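Local atomic coordinates of charybdin (Charybdis maritima, PDB entry 2B7U), a protein that belongs to the ribosome-inactivating protein family, whose members share a mixed beta sheet packed against a cluster of helices. Residues V71-H74 with V79-G82; N136-A141 with L158-Q163; V172-H177 with N196-N201. One frame throughout, in Å; residues are numbered along the deposited sequence. Where two conformers were deposited one is given.

Contact 1: V71-H74 with V79-G82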
loop_
_atom_site.group_PDB
_atom_site.type_symbol
_atom_site.label_atom_id
_atom_site.label_comp_id
_atom_site.label_asym_id
_atom_site.label_seq_id
_atom_site.Cartn_x
_atom_site.Cartn_y
_atom_site.Cartn_z
ATOM N N VAL A 71 -10.530 4.983 -4.022
ATOM C CA VAL A 71 -9.135 5.015 -4.446
ATOM C C VAL A 71 -8.859 3.799 -5.318
ATOM O O VAL A 71 -9.265 2.692 -4.985
ATOM C CB VAL A 71 -8.176 5.043 -3.226
ATOM C CG1 VAL A 71 -6.765 5.184 -3.680
ATOM C CG2 VAL A 71 -8.559 6.233 -2.298
ATOM N N ARG A 72 -8.159 4.001 -6.421
ATOM C CA ARG A 72 -7.819 2.894 -7.335
ATOM C C ARG A 72 -6.341 2.584 -7.146
ATOM O O ARG A 72 -5.510 3.472 -7.172
ATOM C CB ARG A 72 -8.076 3.284 -8.763
ATOM C CG ARG A 72 -7.996 2.139 -9.715
ATOM C CD ARG A 72 -8.874 2.362 -10.937
ATOM N NE ARG A 72 -10.310 2.356 -10.624
ATOM C CZ ARG A 72 -11.258 2.646 -11.510
ATOM N NH1 ARG A 72 -10.937 2.983 -12.757
ATOM N NH2 ARG A 72 -12.531 2.610 -11.145
ATOM N N ILE A 73 -6.059 1.313 -6.886
ATOM C CA ILE A 73 -4.720 0.861 -6.494
ATOM C C ILE A 73 -4.278 -0.293 -7.392
ATOM O O ILE A 73 -5.069 -1.174 -7.697
ATOM C CB ILE A 73 -4.773 0.400 -5.020
ATOM C CG1 ILE A 73 -5.217 1.572 -4.129
ATOM C CG2 ILE A 73 -3.421 -0.118 -4.553
ATOM C CD1 ILE A 73 -5.512 1.228 -2.685
ATOM N N HIS A 74 -2.995 -0.319 -7.746
ATOM C CA HIS A 74 -2.429 -1.447 -8.493
ATOM C C HIS A 74 -2.420 -2.742 -7.670
ATOM O O HIS A 74 -1.980 -2.750 -6.516
ATOM C CB HIS A 74 -0.999 -1.144 -8.910
ATOM C CG HIS A 74 -0.886 -0.092 -9.944
ATOM N ND1 HIS A 74 -0.928 -0.372 -11.291
ATOM C CD2 HIS A 74 -0.720 1.247 -9.838
ATOM C CE1 HIS A 74 -0.796 0.756 -11.971
ATOM N NE2 HIS A 74 -0.652 1.754 -11.109
ATOM N N VAL A 79 0.519 0.067 -5.299
ATOM C CA VAL A 79 0.760 1.478 -5.464
ATOM C C VAL A 79 -0.564 2.195 -5.794
ATOM O O VAL A 79 -1.343 1.773 -6.648
ATOM C CB VAL A 79 1.804 1.732 -6.558
ATOM C CG1 VAL A 79 1.929 3.193 -6.888
ATOM C CG2 VAL A 79 3.170 1.202 -6.123
ATOM N N LEU A 80 -0.803 3.289 -5.095
ATOM C CA LEU A 80 -2.002 4.094 -5.325
ATOM C C LEU A 80 -1.897 4.760 -6.704
ATOM O O LEU A 80 -0.868 5.351 -7.054
ATOM C CB LEU A 80 -2.131 5.122 -4.187
ATOM C CG LEU A 80 -3.534 5.585 -3.793
ATOM C CD1 LEU A 80 -3.567 6.032 -2.346
ATOM C CD2 LEU A 80 -3.964 6.716 -4.721
ATOM N N ARG A 81 -2.952 4.680 -7.514
ATOM C CA ARG A 81 -2.913 5.293 -8.842
ATOM C C ARG A 81 -3.856 6.475 -9.038
ATOM O O ARG A 81 -3.603 7.353 -9.882
ATOM C CB ARG A 81 -3.199 4.250 -9.926
ATOM C CG ARG A 81 -3.071 4.731 -11.389
ATOM C CD ARG A 81 -1.784 5.448 -11.663
ATOM N NE ARG A 81 -0.615 4.637 -11.340
ATOM C CZ ARG A 81 0.578 5.131 -11.009
ATOM N NH1 ARG A 81 0.789 6.445 -10.982
ATOM N NH2 ARG A 81 1.577 4.317 -10.726
ATOM N N GLY A 82 -4.961 6.510 -8.302
ATOM C CA GLY A 82 -5.909 7.605 -8.465
ATOM C C GLY A 82 -7.039 7.533 -7.475
ATOM O O GLY A 82 -7.121 6.606 -6.698
#
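Arg81 reaches His74 through its guanidinium edge: NE donates a nearly straight bond (168°) to His74 NE2 at 2.9 Å, lying close to the ring plane, while NH2 adds a weak one to the same nitrogen. The ring and guanidinium planes stand 74° apart, and Arg81 arrives there because its chain bends at chi2 and chi3. Beside this pair the backbone of His74 is held too, its N bonding Val79 O at 2.9 Å. Strands 67-74 and 80-84 form an antiparallel beta hairpin here, and its register slips at a classic beta bulge: Arg72 O accepts from Arg81 N at 2.8 Å and, more loosely, from Gly82 N at 3.3 Å, whereas Arg72 N returns a bond to Gly82 O. On the face of Ile73 and Leu80, Val71 CG1 presses on Leu80 CG at 3.3 Å, tighter than normal for two carbons. Helix 151-170 covers that face, with Leu158 and Val161 against Leu80 and Cys166 against Ile73. Arg72 heads for the other face, where Asp59 takes its NE in a salt bridge and Trp91 offers a cation-pi contact. Arg81 NH1 is bonded to the carbonyls of Leu94 and Glu95.

Contact 2: N136-A141 with L158-Q163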
loop_
_atom_site.group_PDB
_atom_site.type_symbol
_atom_site.label_atom_id
_atom_site.label_comp_id
_atom_site.label_asym_id
_atom_site.label_seq_id
_atom_site.Cartn_x
_atom_site.Cartn_y
_atom_site.Cartn_z
ATOM N N ASN A 136 -9.226 9.598 13.537
ATOM C CA ASN A 136 -9.554 10.990 13.234
ATOM C C ASN A 136 -8.859 11.459 11.954
ATOM O O ASN A 136 -9.461 12.156 11.145
ATOM C CB ASN A 136 -9.218 11.904 14.415
ATOM C CG ASN A 136 -10.162 11.712 15.612
ATOM O OD1 ASN A 136 -9.755 11.890 16.754
ATOM N ND2 ASN A 136 -11.415 11.365 15.349
ATOM N N ALA A 137 -7.603 11.049 11.746
ATOM C CA ALA A 137 -6.870 11.438 10.530
ATOM C C ALA A 137 -7.466 10.784 9.285
ATOM O O ALA A 137 -7.523 11.395 8.213
ATOM C CB ALA A 137 -5.396 11.112 10.659
ATOM N N LEU A 138 -7.903 9.541 9.418
ATOM C CA LEU A 138 -8.534 8.852 8.306
ATOM C C LEU A 138 -9.875 9.496 7.962
ATOM O O LEU A 138 -10.212 9.641 6.809
ATOM C CB LEU A 138 -8.676 7.374 8.628
ATOM C CG LEU A 138 -9.090 6.454 7.498
ATOM C CD1 LEU A 138 -8.206 6.632 6.258
ATOM C CD2 LEU A 138 -9.093 5.026 8.036
ATOM N N GLN A 139 -10.626 9.915 8.973
ATOM C CA GLN A 139 -11.868 10.604 8.745
ATOM C C GLN A 139 -11.627 11.895 7.965
ATOM O O GLN A 139 -12.318 12.193 6.977
ATOM C CB GLN A 139 -12.541 10.899 10.085
ATOM C CG GLN A 139 -13.129 9.667 10.763
ATOM C CD GLN A 139 -13.632 9.920 12.193
ATOM O OE1 GLN A 139 -14.089 8.993 12.863
ATOM N NE2 GLN A 139 -13.543 11.157 12.657
ATOM N N ASP A 140 -10.624 12.647 8.389
ATOM C CA ASP A 140 -10.273 13.887 7.708
ATOM C C ASP A 140 -9.819 13.641 6.269
ATOM O O ASP A 140 -10.118 14.409 5.355
ATOM C CB ASP A 140 -9.177 14.620 8.484
ATOM C CG ASP A 140 -9.603 15.002 9.881
ATOM O OD1 ASP A 140 -10.831 15.151 10.126
ATOM O OD2 ASP A 140 -8.702 15.146 10.745
ATOM N N ALA A 141 -9.074 12.566 6.061
ATOM C CA ALA A 141 -8.619 12.230 4.726
ATOM C C ALA A 141 -9.760 11.948 3.784
ATOM O O ALA A 141 -9.743 12.414 2.648
ATOM C CB ALA A 141 -7.702 11.027 4.771
ATOM N N LEU A 158 -3.807 11.473 0.660
ATOM C CA LEU A 158 -3.326 10.270 -0.029
ATOM C C LEU A 158 -2.194 9.568 0.736
ATOM O O LEU A 158 -2.120 8.322 0.733
ATOM C CB LEU A 158 -2.922 10.611 -1.471
ATOM C CG LEU A 158 -4.090 10.969 -2.407
ATOM C CD1 LEU A 158 -3.579 11.531 -3.760
ATOM C CD2 LEU A 158 -5.042 9.778 -2.675
ATOM N N ILE A 159 -1.359 10.337 1.445
ATOM C CA ILE A 159 -0.363 9.736 2.320
ATOM C C ILE A 159 -1.050 8.912 3.421
ATOM O O ILE A 159 -0.664 7.782 3.697
ATOM C CB ILE A 159 0.565 10.784 2.958
ATOM C CG1 ILE A 159 1.405 11.446 1.882
ATOM C CG2 ILE A 159 1.445 10.144 3.996
ATOM C CD1 ILE A 159 2.077 12.701 2.287
ATOM N N VAL A 160 -2.073 9.492 4.046
ATOM C CA VAL A 160 -2.764 8.778 5.103
ATOM C C VAL A 160 -3.388 7.477 4.567
ATOM O O VAL A 160 -3.245 6.402 5.165
ATOM C CB VAL A 160 -3.841 9.688 5.772
ATOM C CG1 VAL A 160 -4.707 8.889 6.694
ATOM C CG2 VAL A 160 -3.153 10.815 6.518
ATOM N N VAL A 161 -4.071 7.550 3.425
ATOM C CA VAL A 161 -4.653 6.350 2.854
ATOM C C VAL A 161 -3.573 5.322 2.463
ATOM O O VAL A 161 -3.677 4.121 2.769
ATOM C CB VAL A 161 -5.528 6.695 1.649
ATOM C CG1 VAL A 161 -5.916 5.430 0.897
ATOM C CG2 VAL A 161 -6.745 7.511 2.090
ATOM N N SER A 162 -2.515 5.773 1.818
ATOM C CA SER A 162 -1.424 4.870 1.433
ATOM C C SER A 162 -0.822 4.183 2.654
ATOM O O SER A 162 -0.558 2.972 2.611
ATOM C CB SER A 162 -0.353 5.626 0.665
ATOM O OG SER A 162 0.617 4.718 0.151
ATOM N N GLN A 163 -0.563 4.927 3.729
ATOM C CA GLN A 163 0.037 4.348 4.916
ATOM C C GLN A 163 -0.913 3.368 5.577
ATOM O O GLN A 163 -0.558 2.223 5.877
ATOM C CB GLN A 163 0.467 5.422 5.894
ATOM C CG GLN A 163 1.639 6.253 5.438
ATOM C CD GLN A 163 2.926 5.482 5.491
ATOM O OE1 GLN A 163 3.078 4.567 6.303
ATOM N NE2 GLN A 163 3.867 5.816 4.598
#
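Val160 meets Ala137, Leu138 and Ala141 in a buried, mainly apolar contact between two alpha helices, 135-147 and 151-170, on the helical side of the fold. The two short segments run at 125° to each other, closer to antiparallel than to parallel, and their axes approach to 9.2 Å. Leu138 and Val160 have the nearest alpha carbons, 6.6 Å apart.

One methyl group carries nearly all of it. Val160 points at the partner helix, and with CG1 anti to the backbone N (chi1 170°) this branch extends into the angle between Ala137, Leu138 and Ala141. Its neighbours lie at similar range: the CB of Ala141 is 4.2 Å from Val160 CG1, Leu138 CD1 is also 4.2 Å from it, and Ala137 O is 4.1 Å from it. Ala141 points its CB at the partner helix, and this methyl meets the flank of Val160 CG1. Leu138 behaves differently: it leaves its backbone along the interface, but the bend at chi2 (52°) brings CD1 back towards the valine at a slant. These are relaxed van der Waals contacts, and the buried surface is small, 179 Å². The carbonyl of Ala137 still serves its own helix, accepting from Ala141 N at 2.9 Å.

Other faces of the two helices look elsewhere. Leu158 lies on Tyr83 of strand 80-84 and Val161 on Leu62 of strand 56-64, Ile159 packs on Leu120 and Ala124 of helix 117-124, and Leu138 also touches Ile16. Helix 151-170 thus has both sheet and helices against it, consistent with the long central helix of the ribosome-inactivating protein fold, with Val160 set against Ala137, Leu138 and Ala141 of helix 135-147.

Contact 3: V172-H177 with N196-N201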
loop_
_atom_site.group_PDB
_atom_site.type_symbol
_atom_site.label_atom_id
_atom_site.label_comp_id
_atom_site.label_asym_id
_atom_site.label_seq_id
_atom_site.Cartn_x
_atom_site.Cartn_y
_atom_site.Cartn_z
ATOM N N VAL A 172 2.980 -6.685 8.670
ATOM C CA VAL A 172 2.312 -7.058 9.908
ATOM C C VAL A 172 2.453 -6.011 10.999
ATOM O O VAL A 172 1.460 -5.652 11.647
ATOM C CB VAL A 172 2.856 -8.445 10.395
ATOM C CG1 VAL A 172 2.293 -8.813 11.768
ATOM C CG2 VAL A 172 2.523 -9.520 9.331
ATOM N N ASP A 173 3.667 -5.530 11.214
ATOM C CA ASP A 173 3.959 -4.641 12.361
ATOM C C ASP A 173 3.309 -3.271 12.153
ATOM O O ASP A 173 2.953 -2.592 13.126
ATOM C CB ASP A 173 5.467 -4.473 12.555
ATOM C CG ASP A 173 6.129 -5.742 13.032
ATOM O OD1 ASP A 173 5.728 -6.235 14.106
ATOM O OD2 ASP A 173 7.018 -6.248 12.322
ATOM N N ILE A 174 3.168 -2.866 10.895
ATOM C CA ILE A 174 2.535 -1.587 10.542
ATOM C C ILE A 174 1.025 -1.682 10.774
ATOM O O ILE A 174 0.437 -0.796 11.433
ATOM C CB ILE A 174 2.901 -1.124 9.113
ATOM C CG1 ILE A 174 4.413 -0.904 9.030
ATOM C CG2 ILE A 174 2.192 0.169 8.768
ATOM C CD1 ILE A 174 4.921 -0.450 7.691
ATOM N N ALA A 175 0.389 -2.751 10.278
ATOM C CA ALA A 175 -1.026 -2.996 10.564
ATOM C C ALA A 175 -1.295 -3.010 12.062
ATOM O O ALA A 175 -2.255 -2.382 12.528
ATOM C CB ALA A 175 -1.514 -4.270 9.962
ATOM N N ASN A 176 -0.451 -3.705 12.806
ATOM C CA ASN A 176 -0.601 -3.771 14.280
ATOM C C ASN A 176 -0.517 -2.387 14.893
ATOM O O ASN A 176 -1.336 -2.014 15.760
ATOM C CB ASN A 176 0.455 -4.680 14.921
ATOM C CG ASN A 176 0.197 -6.151 14.679
ATOM O OD1 ASN A 176 -0.905 -6.537 14.297
ATOM N ND2 ASN A 176 1.215 -6.980 14.919
ATOM N N HIS A 177 0.476 -1.616 14.453
ATOM C CA HIS A 177 0.718 -0.319 15.034
ATOM C C HIS A 177 -0.483 0.580 14.852
ATOM O O HIS A 177 -0.902 1.297 15.776
ATOM C CB HIS A 177 1.937 0.350 14.397
ATOM C CG HIS A 177 2.203 1.715 14.938
ATOM N ND1 HIS A 177 2.733 1.924 16.191
ATOM C CD2 HIS A 177 1.987 2.940 14.407
ATOM C CE1 HIS A 177 2.833 3.225 16.408
ATOM N NE2 HIS A 177 2.391 3.861 15.344
ATOM N N ASN A 196 11.775 3.255 7.486
ATOM C CA ASN A 196 13.062 3.064 6.849
ATOM C C ASN A 196 13.503 1.615 6.696
ATOM O O ASN A 196 14.236 1.245 5.737
ATOM C CB ASN A 196 14.139 3.795 7.642
ATOM C CG ASN A 196 13.985 5.292 7.629
ATOM O OD1 ASN A 196 14.574 5.987 8.470
ATOM N ND2 ASN A 196 13.233 5.809 6.679
ATOM N N ASP A 197 13.168 0.799 7.683
ATOM C CA ASP A 197 13.567 -0.602 7.651
ATOM C C ASP A 197 12.533 -1.430 6.891
ATOM O O ASP A 197 12.894 -2.386 6.208
ATOM C CB ASP A 197 13.755 -1.197 9.046
ATOM C CG ASP A 197 14.702 -0.400 9.922
ATOM O OD1 ASP A 197 15.043 0.767 9.582
ATOM O OD2 ASP A 197 15.050 -0.933 10.996
ATOM N N LEU A 198 11.253 -1.100 7.047
ATOM C CA LEU A 198 10.200 -1.872 6.394
ATOM C C LEU A 198 9.754 -1.276 5.074
ATOM O O LEU A 198 10.007 -1.851 4.020
ATOM C CB LEU A 198 8.996 -2.043 7.322
ATOM C CG LEU A 198 9.280 -2.779 8.631
ATOM C CD1 LEU A 198 7.997 -2.961 9.423
ATOM C CD2 LEU A 198 9.924 -4.138 8.372
ATOM N N GLU A 199 9.083 -0.125 5.123
ATOM C CA GLU A 199 8.419 0.407 3.923
ATOM C C GLU A 199 9.357 0.555 2.748
ATOM O O GLU A 199 9.004 0.183 1.640
ATOM C CB GLU A 199 7.692 1.710 4.207
ATOM C CG GLU A 199 6.581 1.555 5.218
ATOM C CD GLU A 199 5.773 2.804 5.463
ATOM O OE1 GLU A 199 6.052 3.855 4.827
ATOM O OE2 GLU A 199 4.847 2.723 6.306
ATOM N N LYS A 200 10.541 1.080 2.992
ATOM C CA LYS A 200 11.484 1.315 1.896
ATOM C C LYS A 200 12.049 0.041 1.298
ATOM O O LYS A 200 12.632 0.100 0.205
ATOM C CB LYS A 200 12.588 2.274 2.339
ATOM C CG LYS A 200 12.211 3.773 2.491
ATOM C CD LYS A 200 10.732 4.115 2.510
ATOM C CE LYS A 200 10.138 4.252 1.110
ATOM N NZ LYS A 200 8.715 3.739 1.017
ATOM N N ASN A 201 11.872 -1.082 1.997
ATOM C CA ASN A 201 12.519 -2.358 1.621
ATOM C C ASN A 201 11.521 -3.429 1.168
ATOM O O ASN A 201 11.902 -4.583 0.978
ATOM C CB ASN A 201 13.309 -2.896 2.804
ATOM C CG ASN A 201 14.563 -2.086 3.074
ATOM O OD1 ASN A 201 14.900 -1.782 4.237
ATOM N ND2 ASN A 201 15.258 -1.721 2.016
#
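Ile174 and Leu198 have the nearest alpha carbons of the two segments, 8.7 Å apart, so the backbones stay well separated and side chains span the interval. Segment 172-177 is the opening of helix 172-180, wound regularly: Asn176 N bonds Val172 O and His177 N bonds Asp173 O. Segment 196-201 includes helical residues 196-199, wound as a wider pi-type turn.

Ile174 does most of the touching and points toward the partner. Its CG1 lies anti to the carbonyl carbon (chi1 -62°), and the extended chi2 carries CD1 out to Glu199, 3.6 Å from its CG and 3.5 Å from its OE2. Further back along the same side chain, Ile174 CG1 meets Leu198 CD1 at 4.2 Å, the two side chains lying alongside each other and running opposite ways. Leu198 CD1 also rests on Asp173 CB, at 4.3 Å. Glu199 starts alongside the interface and brings only its far part closer, so a methyl lies against the carboxylate and the aliphatic stem of the glutamate. The polar end has its partner elsewhere: Glu199 OE1 probably accepts from Gln163 NE2 of helix 151-170, which would help fix the carboxylate's rotation.

Trp193 and Met194, about one turn back in helix 192-199, widen the patch: both touch Asp173, while Met194 also meets Ile174 and Trp193 meets Leu198. Asp173 OD1 is hydrogen-bonded to N4 of a bound MES, probably a guest from the crystallisation liquor. Together these side chains make a helix-helix interface within the helical part of the ribosome-inactivating protein fold; Ile174 and Leu198 give it its apolar part, while Asp173 and Glu199 bring acidic groups to it.

How the contacts relate
Along the chain the three contacts come in series, none enclosing or crossing another. Contact 1 closes the short turn between strands 67-74 and 80-84; contact 2 brings together segments 16 residues apart, from the consecutive helices 135-147 and 151-170; contact 3 joins helix 172-180 to helix 192-199, its segments 18 residues apart. Helix 151-170, part of contact 2, also touches contacts 1 and 3. It packs on the hairpin of contact 1, where Val161 also meets Val71, so sheet and helices come together there, and the probable Gln163-Glu199 bond links it to contact 3. Contacts 1 and 3 do not touch, their nearest atoms being about 9 Å apart.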